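AB hydrolase-1 domain-containing protein (Parabacteroides distasonis, PDB 4Q34) probably hydrolyses ester bonds as a putative esterase of the alpha/beta hydrolase family, its natural substrate being unidentified. Local coordinates at residues A[112-117]-A[254-259]; A[248-253]-A[261-266]. All coordinates share one frame; numbering follows the deposited sequence.

Contact 1: residues A[112-117]-A[254-259]; sequences WFNRFR and DERPEL
A chi1 of 174° swings Arg115 CG to the far side from its own backbone N, and a bent chi2 of 58° then turns the chain so that the guanidinium reaches the start of helix 257-277, where Glu258 lies. In this alpha/beta hydrolase fold the contact docks the C-terminal end of helix 109-115 on the first turn of a helix joining neighbouring parallel strands. The closest CA pair, Arg115 with Glu258, is 4.9 Å apart. Arg115 NH1 donates to Glu258 O at 3.0 Å, with an N-H...O angle of 151°; the donor stands off the carbonyl plane. NH1 also forms a salt bridge with Glu261, so one nitrogen grips both a main-chain oxygen and a carboxylate of the same helix. The Glu258 carboxylate plays another role: its plane is nearly perpendicular to the guanidinium, and OE1 meets the methylene Arg115 CD at 3.4 Å. Glu258 OE1 is 4.0 Å from Arg115 NE and well out of the guanidinium plane, so charge probably attracts without an N-H directed at it. A glycerol, probably from the crystallisation liquor, hydrogen-bonds to the same OE1.

Leu259 supplies the apolar half. Leu259 CD1 packs 4.0 Å from Asn114 CB, and Leu259 CD2 lies 3.9 Å from Arg117 CG, so the two methyls spread over the helix end; Ile120 of strand 119-120 also touches Asn114 and Leu259. Arg117 has positive phi and ends helix 109-115 in a Schellman motif, while its guanidinium leads off to a salt bridge with Glu199. The oxygen beneath the leucine is already used within that motif: Asn114 O accepts the N-H of Arg117, N to O 2.9 Å, and Leu259 CG sits 3.4 Å from the same Asn114 O.

Contact 2: residues A[248-253]-A[261-266]; sequences DNLPET and EWTRRL
Leu250 sends its two methyls to different residues of helix 257-277, CD2 to Trp262 and CD1 to Leu266, one turn further on. The arrangement belongs to a beta-alpha-beta crossover of the alpha/beta hydrolase fold: the loop leaving strand 242-246 folds back on the helix that it leads into. With chi1 at -63°, Leu250 CG stands opposite the carbonyl carbon, and the extended second torsion carries CD1 outward to 3.6 Å from Leu266 CD2. The other branch places Leu250 CD2 at 3.5 Å from Trp262 CB, the methylene at the root of the indole, rather than against the ring. Both encounters are roughly perpendicular, the leucine branches meeting the helix side chains crosswise. His287 of strand 283-287 touches Leu250 and Leu266 as well, which links this apolar cluster to the sheet.

The indole itself is held elsewhere: Trp262 NE1 hydrogen-bonds to Arg115 O, and Arg265 NH1 lies over one ring face near its rim, while Arg265 NH2 is engaged in a salt bridge with Glu225.

Thr263 provides the polar link. Its chi1 of -51° puts OG1 beside its own backbone N, on the side facing the loop, and Thr263 OG1 donates to Pro251 O at 2.8 Å. The donor lies in the carbonyl plane on a lone pair, with a C=O...OG1 angle of 135°, a favourable approach. Thr263 CG2 also packs near that oxygen, at 3.4 Å from Pro251 O, so both branches of the threonine face the same carbonyl. The proline ring comes in obliquely, Pro251 CD lying 3.4 Å from Thr263 OG1. Pro251 N, at 3.3 Å from Thr263 OG1, carries no hydrogen to share with it.

In the fold
Along the chain, helix 109-115 comes first; strands 170-175, 192-198 and 242-246 follow before its partner segment is reached. The loop after strand 242-246 opens contact 2 at 248-253; contact 1 then closes a 136-residue excursion at 254-259, and contact 2 closes its short loop at 261-266. The segments therefore alternate, so the two contacts cross rather than nest, with centres about 9 Å apart. Both use helix 257-277, contact 1 at its start and contact 2 further along. Arg117, just past helix 109-115, hydrogen-bonds through NE to Asp248 O and packs on Trp262, so the end of that helix, the 248-253 loop and helix 257-277 meet.

Contact 1: residues A[112-117]-A[254-259]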
ATOM      1  N   TRP A 112      -9.256 -13.109  16.047  1.00 21.02           N
ATOM      2  CA  TRP A 112      -9.434 -11.718  15.688  1.00 20.06           C
ATOM      3  C   TRP A 112     -10.888 -11.245  15.594  1.00 20.33           C
ATOM      4  O   TRP A 112     -11.199 -10.136  15.990  1.00 20.20           O
ATOM      5  CB  TRP A 112      -8.701 -11.342  14.388  1.00 21.13           C
ATOM      6  CG  TRP A 112      -7.206 -11.365  14.478  1.00 22.00           C
ATOM      7  CD1 TRP A 112      -6.367 -12.290  13.923  1.00 23.50           C
ATOM      8  CD2 TRP A 112      -6.374 -10.399  15.119  1.00 22.66           C
ATOM      9  NE1 TRP A 112      -5.042 -11.975  14.200  1.00 24.63           N
ATOM     10  CE2 TRP A 112      -5.022 -10.821  14.940  1.00 24.54           C
ATOM     11  CE3 TRP A 112      -6.629  -9.231  15.843  1.00 23.84           C
ATOM     12  CZ2 TRP A 112      -3.933 -10.086  15.429  1.00 29.24           C
ATOM     13  CZ3 TRP A 112      -5.541  -8.493  16.336  1.00 27.12           C
ATOM     14  CH2 TRP A 112      -4.216  -8.933  16.141  1.00 28.91           C
ATOM     15  N   PHE A 113     -11.769 -12.081  15.074  1.00 19.77           N
ATOM     16  CA  PHE A 113     -13.216 -11.757  15.008  1.00 20.91           C
ATOM     17  C   PHE A 113     -13.719 -11.382  16.396  1.00 20.98           C
ATOM     18  O   PHE A 113     -14.383 -10.381  16.588  1.00 21.63           O
ATOM     19  CB  PHE A 113     -13.922 -12.981  14.445  1.00 21.56           C
ATOM     20  CG  PHE A 113     -15.408 -12.863  14.290  1.00 23.78           C
ATOM     21  CD1 PHE A 113     -16.262 -13.162  15.338  1.00 23.56           C
ATOM     22  CD2 PHE A 113     -15.967 -12.551  13.048  1.00 24.29           C
ATOM     23  CE1 PHE A 113     -17.643 -13.115  15.170  1.00 25.18           C
ATOM     24  CE2 PHE A 113     -17.342 -12.520  12.877  1.00 25.77           C
ATOM     25  CZ  PHE A 113     -18.175 -12.802  13.936  1.00 26.47           C
ATOM     26  N   ASN A 114     -13.384 -12.208  17.378  1.00 21.67           N
ATOM     27  CA  ASN A 114     -13.742 -11.916  18.772  1.00 22.69           C
ATOM     28  C   ASN A 114     -13.041 -10.695  19.344  1.00 21.54           C
ATOM     29  O   ASN A 114     -13.666  -9.852  19.951  1.00 20.77           O
ATOM     30  CB  ASN A 114     -13.394 -13.113  19.652  1.00 24.25           C
ATOM     31  CG  ASN A 114     -14.296 -14.289  19.422  1.00 25.09           C
ATOM     32  OD1 ASN A 114     -14.894 -14.438  18.368  1.00 24.09           O
ATOM     33  ND2 ASN A 114     -14.388 -15.147  20.417  1.00 25.10           N
ATOM     34  N   ARG A 115     -11.724 -10.604  19.122  1.00 20.82           N
ATOM     35  CA  ARG A 115     -10.905  -9.510  19.621  1.00 21.41           C
ATOM     36  C   ARG A 115     -11.409  -8.150  19.129  1.00 21.72           C
ATOM     37  O   ARG A 115     -11.310  -7.147  19.837  1.00 20.55           O
ATOM     38  CB  ARG A 115      -9.467  -9.703  19.120  1.00 23.20           C
ATOM     39  CG  ARG A 115      -8.520  -8.575  19.424  1.00 27.14           C
ATOM     40  CD  ARG A 115      -8.441  -8.319  20.919  1.00 32.63           C
ATOM     41  NE  ARG A 115      -7.315  -7.451  21.277  1.00 36.30           N
ATOM     42  CZ  ARG A 115      -6.959  -7.204  22.538  1.00 37.34           C
ATOM     43  NH1 ARG A 115      -7.636  -7.747  23.545  1.00 30.09           N
ATOM     44  NH2 ARG A 115      -5.908  -6.442  22.788  1.00 35.48           N
ATOM     45  N   PHE A 116     -11.941  -8.138  17.910  1.00 20.10           N
ATOM     46  CA  PHE A 116     -12.485  -6.924  17.284  1.00 19.21           C
ATOM     47  C   PHE A 116     -13.947  -6.649  17.633  1.00 19.95           C
ATOM     48  O   PHE A 116     -14.519  -5.643  17.207  1.00 19.73           O
ATOM     49  CB  PHE A 116     -12.294  -6.985  15.764  1.00 19.87           C
ATOM     50  CG  PHE A 116     -10.840  -6.919  15.320  1.00 19.24           C
ATOM     51  CD1 PHE A 116      -9.849  -6.390  16.164  1.00 19.98           C
ATOM     52  CD2 PHE A 116     -10.467  -7.381  14.067  1.00 21.89           C
ATOM     53  CE1 PHE A 116      -8.536  -6.286  15.746  1.00 22.58           C
ATOM     54  CE2 PHE A 116      -9.150  -7.280  13.651  1.00 21.50           C
ATOM     55  CZ  PHE A 116      -8.192  -6.719  14.479  1.00 23.25           C
ATOM     56  N   ARG A 117     -14.529  -7.578  18.397  1.00 20.55           N
ATOM     57  CA  ARG A 117     -15.869  -7.477  18.921  1.00 21.11           C
ATOM     58  C   ARG A 117     -16.902  -7.402  17.797  1.00 21.38           C
ATOM     59  O   ARG A 117     -17.902  -6.695  17.882  1.00 21.60           O
ATOM     60  CB  ARG A 117     -15.969  -6.326  19.904  1.00 21.70           C
ATOM     61  CG  ARG A 117     -14.967  -6.402  21.056  1.00 20.97           C
ATOM     62  CD  ARG A 117     -15.352  -5.585  22.308  1.00 20.54           C
ATOM     63  NE  ARG A 117     -15.908  -4.288  21.918  1.00 19.08           N
ATOM     64  CZ  ARG A 117     -15.200  -3.256  21.495  1.00 20.15           C
ATOM     65  NH1 ARG A 117     -13.878  -3.325  21.439  1.00 19.76           N
ATOM     66  NH2 ARG A 117     -15.816  -2.175  21.056  1.00 19.48           N
ATOM     67  N   ASP A 254     -14.874 -10.783  32.910  1.00 36.98           N
ATOM     68  CA  ASP A 254     -13.612 -11.114  32.295  1.00 32.93           C
ATOM     69  C   ASP A 254     -13.502 -12.557  31.798  1.00 36.69           C
ATOM     70  O   ASP A 254     -12.393 -13.067  31.660  1.00 35.39           O
ATOM     71  CB  ASP A 254     -12.471 -10.764  33.259  1.00 37.90           C
ATOM     72  CG  ASP A 254     -12.352 -11.724  34.433  1.00 45.18           C
ATOM     73  OD1 ASP A 254     -13.302 -12.492  34.711  1.00 45.83           O
ATOM     74  OD2 ASP A 254     -11.290 -11.696  35.084  1.00 62.98           O
ATOM     75  N   GLU A 255     -14.641 -13.199  31.519  1.00 40.74           N
ATOM     76  CA  GLU A 255     -14.645 -14.570  30.975  1.00 39.01           C
ATOM     77  C   GLU A 255     -13.818 -14.702  29.693  1.00 35.34           C
ATOM     78  O   GLU A 255     -13.192 -15.725  29.492  1.00 31.29           O
ATOM     79  CB  GLU A 255     -16.078 -15.096  30.761  1.00 42.11           C
ATOM     80  CG  GLU A 255     -16.996 -14.172  29.982  1.00 47.45           C
ATOM     81  N   ARG A 256     -13.815 -13.667  28.836  1.00 31.59           N
ATOM     82  CA  ARG A 256     -13.040 -13.648  27.608  1.00 33.82           C
ATOM     83  C   ARG A 256     -12.143 -12.398  27.537  1.00 32.02           C
ATOM     84  O   ARG A 256     -12.595 -11.329  27.109  1.00 28.88           O
ATOM     85  CB  ARG A 256     -13.984 -13.662  26.399  1.00 35.27           C
ATOM     86  CG  ARG A 256     -14.824 -14.933  26.285  1.00 35.98           C
ATOM     87  CD  ARG A 256     -15.904 -14.733  25.250  1.00 38.24           C
ATOM     88  NE  ARG A 256     -16.700 -15.941  25.002  1.00 37.54           N
ATOM     89  CZ  ARG A 256     -16.298 -16.998  24.290  1.00 41.67           C
ATOM     90  NH1 ARG A 256     -15.085 -17.056  23.758  1.00 39.05           N
ATOM     91  NH2 ARG A 256     -17.118 -18.035  24.139  1.00 45.54           N
ATOM     92  N   PRO A 257     -10.874 -12.535  27.965  1.00 34.39           N
ATOM     93  CA  PRO A 257      -9.893 -11.444  27.979  1.00 33.27           C
ATOM     94  C   PRO A 257      -9.706 -10.775  26.626  1.00 31.09           C
ATOM     95  O   PRO A 257      -9.434  -9.575  26.582  1.00 29.95           O
ATOM     96  CB  PRO A 257      -8.588 -12.131  28.405  1.00 36.65           C
ATOM     97  CG  PRO A 257      -9.029 -13.319  29.199  1.00 41.73           C
ATOM     98  CD  PRO A 257     -10.389 -13.728  28.691  1.00 36.34           C
ATOM     99  N   GLU A 258      -9.851 -11.525  25.529  1.00 28.65           N
ATOM    100  CA  GLU A 258      -9.772 -10.901  24.205  1.00 29.88           C
ATOM    101  C   GLU A 258     -10.768  -9.733  24.072  1.00 28.15           C
ATOM    102  O   GLU A 258     -10.459  -8.749  23.392  1.00 29.63           O
ATOM    103  CB  GLU A 258     -10.008 -11.896  23.075  1.00 29.39           C
ATOM    104  CG  GLU A 258      -8.956 -12.992  22.937  1.00 33.81           C
ATOM    105  CD  GLU A 258      -7.660 -12.579  22.226  1.00 36.35           C
ATOM    106  OE1 GLU A 258      -7.503 -11.438  21.749  1.00 35.83           O
ATOM    107  OE2 GLU A 258      -6.762 -13.439  22.140  1.00 31.47           O
ATOM    108  N   LEU A 259     -11.938  -9.839  24.703  1.00 25.69           N
ATOM    109  CA  LEU A 259     -12.900  -8.744  24.688  1.00 25.95           C
ATOM    110  C   LEU A 259     -12.815  -7.852  25.937  1.00 24.96           C
ATOM    111  O   LEU A 259     -12.992  -6.618  25.843  1.00 24.63           O
ATOM    112  CB  LEU A 259     -14.312  -9.269  24.511  1.00 27.46           C
ATOM    113  CG  LEU A 259     -14.673  -9.921  23.147  1.00 27.66           C
ATOM    114  CD1 LEU A 259     -14.456 -11.417  23.131  1.00 27.60           C
ATOM    115  CD2 LEU A 259     -16.131  -9.626  22.830  1.00 29.81           C
TER

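Contact 2: residues A[248-253]-A[261-266]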
ATOM      1  N   ASP A 248     -18.989  -0.560  21.334  1.00 20.26           N
ATOM      2  CA  ASP A 248     -20.031  -1.268  22.109  1.00 20.39           C
ATOM      3  C   ASP A 248     -19.635  -2.711  22.343  1.00 23.38           C
ATOM      4  O   ASP A 248     -18.556  -3.148  21.953  1.00 21.44           O
ATOM      5  CB  ASP A 248     -21.323  -1.181  21.287  1.00 21.86           C
ATOM      6  CG  ASP A 248     -22.572  -1.221  22.129  1.00 24.94           C
ATOM      7  OD1 ASP A 248     -22.490  -1.562  23.331  1.00 23.39           O
ATOM      8  OD2 ASP A 248     -23.646  -0.910  21.554  1.00 23.65           O
ATOM      9  N   ASN A 249     -20.523  -3.483  22.985  1.00 22.84           N
ATOM     10  CA  ASN A 249     -20.237  -4.887  23.333  1.00 23.83           C
ATOM     11  C   ASN A 249     -18.951  -5.051  24.146  1.00 22.25           C
ATOM     12  O   ASN A 249     -18.287  -6.060  24.071  1.00 23.98           O
ATOM     13  CB  ASN A 249     -20.264  -5.776  22.091  1.00 23.24           C
ATOM     14  CG  ASN A 249     -21.606  -5.712  21.383  1.00 25.01           C
ATOM     15  OD1 ASN A 249     -21.737  -5.159  20.267  1.00 28.91           O
ATOM     16  ND2 ASN A 249     -22.624  -6.171  22.067  1.00 24.64           N
ATOM     17  N   LEU A 250     -18.706  -4.086  25.023  1.00 23.09           N
ATOM     18  CA  LEU A 250     -17.673  -4.231  26.026  1.00 24.23           C
ATOM     19  C   LEU A 250     -18.232  -5.144  27.102  1.00 25.61           C
ATOM     20  O   LEU A 250     -19.197  -4.786  27.719  1.00 26.45           O
ATOM     21  CB  LEU A 250     -17.340  -2.850  26.597  1.00 24.75           C
ATOM     22  CG  LEU A 250     -16.766  -1.848  25.575  1.00 24.16           C
ATOM     23  CD1 LEU A 250     -16.538  -0.504  26.275  1.00 27.18           C
ATOM     24  CD2 LEU A 250     -15.487  -2.321  24.932  1.00 22.62           C
ATOM     25  N   PRO A 251     -17.614  -6.300  27.341  1.00 23.56           N
ATOM     26  CA  PRO A 251     -18.252  -7.216  28.281  1.00 24.94           C
ATOM     27  C   PRO A 251     -18.111  -6.755  29.760  1.00 27.72           C
ATOM     28  O   PRO A 251     -17.164  -6.072  30.112  1.00 25.87           O
ATOM     29  CB  PRO A 251     -17.518  -8.536  28.025  1.00 26.84           C
ATOM     30  CG  PRO A 251     -16.189  -8.124  27.474  1.00 25.77           C
ATOM     31  CD  PRO A 251     -16.460  -6.907  26.670  1.00 23.98           C
ATOM     32  N   GLU A 252     -19.024  -7.177  30.629  1.00 31.82           N
ATOM     33  CA  GLU A 252     -19.013  -6.760  32.040  1.00 33.99           C
ATOM     34  C   GLU A 252     -18.117  -7.652  32.897  1.00 36.75           C
ATOM     35  O   GLU A 252     -17.659  -7.238  33.967  1.00 36.89           O
ATOM     36  CB  GLU A 252     -20.430  -6.795  32.605  1.00 42.27           C
ATOM     37  CG  GLU A 252     -21.338  -5.745  31.993  1.00 47.85           C
ATOM     38  CD  GLU A 252     -22.764  -5.903  32.472  1.00 69.90           C
ATOM     39  OE1 GLU A 252     -23.016  -5.605  33.665  1.00 76.45           O
ATOM     40  OE2 GLU A 252     -23.615  -6.347  31.662  1.00 67.74           O
ATOM     41  N   THR A 253     -17.880  -8.873  32.428  1.00 36.18           N
ATOM     42  CA  THR A 253     -17.014  -9.799  33.139  1.00 38.52           C
ATOM     43  C   THR A 253     -15.877 -10.208  32.266  1.00 33.98           C
ATOM     44  O   THR A 253     -15.921 -10.052  31.050  1.00 32.23           O
ATOM     45  CB  THR A 253     -17.757 -11.084  33.591  1.00 40.93           C
ATOM     46  OG1 THR A 253     -17.846 -12.026  32.499  1.00 46.81           O
ATOM     47  CG2 THR A 253     -19.131 -10.738  34.097  1.00 43.68           C
ATOM     48  N   GLU A 261     -10.351  -6.930  27.787  1.00 25.04           N
ATOM     49  CA  GLU A 261      -9.287  -5.948  27.762  1.00 26.38           C
ATOM     50  C   GLU A 261      -9.800  -4.601  27.306  1.00 23.63           C
ATOM     51  O   GLU A 261      -9.308  -3.596  27.788  1.00 24.21           O
ATOM     52  CB  GLU A 261      -8.148  -6.392  26.866  1.00 31.15           C
ATOM     53  CG  GLU A 261      -7.355  -7.508  27.509  1.00 34.80           C
ATOM     54  CD  GLU A 261      -6.028  -7.806  26.823  1.00 42.43           C
ATOM     55  OE1 GLU A 261      -5.759  -7.260  25.723  1.00 45.38           O
ATOM     56  OE2 GLU A 261      -5.254  -8.591  27.410  1.00 45.21           O
ATOM     57  N   TRP A 262     -10.777  -4.576  26.393  1.00 21.95           N
ATOM     58  CA  TRP A 262     -11.340  -3.308  25.919  1.00 22.52           C
ATOM     59  C   TRP A 262     -12.158  -2.625  27.012  1.00 23.42           C
ATOM     60  O   TRP A 262     -12.122  -1.430  27.172  1.00 22.14           O
ATOM     61  CB  TRP A 262     -12.150  -3.474  24.617  1.00 22.57           C
ATOM     62  CG  TRP A 262     -11.349  -4.073  23.534  1.00 20.98           C
ATOM     63  CD1 TRP A 262     -11.523  -5.306  22.949  1.00 23.20           C
ATOM     64  CD2 TRP A 262     -10.211  -3.477  22.889  1.00 23.06           C
ATOM     65  NE1 TRP A 262     -10.566  -5.510  21.986  1.00 22.79           N
ATOM     66  CE2 TRP A 262      -9.754  -4.398  21.917  1.00 24.29           C
ATOM     67  CE3 TRP A 262      -9.535  -2.252  23.034  1.00 25.19           C
ATOM     68  CZ2 TRP A 262      -8.624  -4.157  21.130  1.00 24.71           C
ATOM     69  CZ3 TRP A 262      -8.418  -1.989  22.197  1.00 25.17           C
ATOM     70  CH2 TRP A 262      -7.987  -2.939  21.266  1.00 23.94           C
ATOM     71  N   THR A 263     -12.919  -3.390  27.777  1.00 20.72           N
ATOM     72  CA  THR A 263     -13.563  -2.824  28.950  1.00 23.21           C
ATOM     73  C   THR A 263     -12.606  -2.171  29.917  1.00 21.88           C
ATOM     74  O   THR A 263     -12.899  -1.094  30.435  1.00 22.99           O
ATOM     75  CB  THR A 263     -14.318  -3.942  29.711  1.00 22.88           C
ATOM     76  OG1 THR A 263     -15.140  -4.635  28.765  1.00 24.88           O
ATOM     77  CG2 THR A 263     -15.164  -3.382  30.798  1.00 24.78           C
ATOM     78  N   ARG A 264     -11.506  -2.860  30.214  1.00 24.19           N
ATOM     79  CA  ARG A 264     -10.464  -2.319  31.105  1.00 24.66           C
ATOM     80  C   ARG A 264      -9.865  -1.041  30.531  1.00 24.13           C
ATOM     81  O   ARG A 264      -9.567  -0.099  31.292  1.00 22.34           O
ATOM     82  CB  ARG A 264      -9.300  -3.299  31.310  1.00 29.67           C
ATOM     83  CG  ARG A 264      -9.688  -4.730  31.646  1.00 39.28           C
ATOM     84  CD  ARG A 264      -8.430  -5.559  31.898  1.00 50.32           C
ATOM     85  NE  ARG A 264      -8.206  -5.696  33.320  1.00 61.95           N
ATOM     86  CZ  ARG A 264      -8.543  -6.756  34.043  1.00 60.37           C
ATOM     87  NH1 ARG A 264      -9.085  -7.833  33.481  1.00 70.19           N
ATOM     88  NH2 ARG A 264      -8.320  -6.743  35.343  1.00 66.82           N
ATOM     89  N   ARG A 265      -9.712  -1.004  29.206  1.00 22.98           N
ATOM     90  CA  ARG A 265      -9.127   0.164  28.530  1.00 21.86           C
ATOM     91  C   ARG A 265     -10.032   1.393  28.615  1.00 22.16           C
ATOM     92  O   ARG A 265      -9.552   2.495  28.885  1.00 20.97           O
ATOM     93  CB  ARG A 265      -8.752  -0.174  27.092  1.00 21.59           C
ATOM     94  CG  ARG A 265      -7.456  -0.966  27.120  1.00 21.41           C
ATOM     95  CD  ARG A 265      -7.207  -1.663  25.809  1.00 21.98           C
ATOM     96  NE  ARG A 265      -5.876  -2.234  25.859  1.00 22.86           N
ATOM     97  CZ  ARG A 265      -5.407  -3.085  24.975  1.00 28.49           C
ATOM     98  NH1 ARG A 265      -6.160  -3.517  23.974  1.00 31.55           N
ATOM     99  NH2 ARG A 265      -4.160  -3.508  25.125  1.00 38.53           N
ATOM    100  N   LEU A 266     -11.344   1.199  28.447  1.00 21.81           N
ATOM    101  CA  LEU A 266     -12.286   2.291  28.621  1.00 22.49           C
ATOM    102  C   LEU A 266     -12.129   2.887  30.013  1.00 22.36           C
ATOM    103  O   LEU A 266     -11.959   4.098  30.151  1.00 23.14           O
ATOM    104  CB  LEU A 266     -13.726   1.842  28.358  1.00 23.17           C
ATOM    105  CG  LEU A 266     -14.791   2.907  28.610  1.00 23.25           C
ATOM    106  CD1 LEU A 266     -14.513   4.178  27.852  1.00 24.44           C
ATOM    107  CD2 LEU A 266     -16.198   2.379  28.322  1.00 24.52           C
TER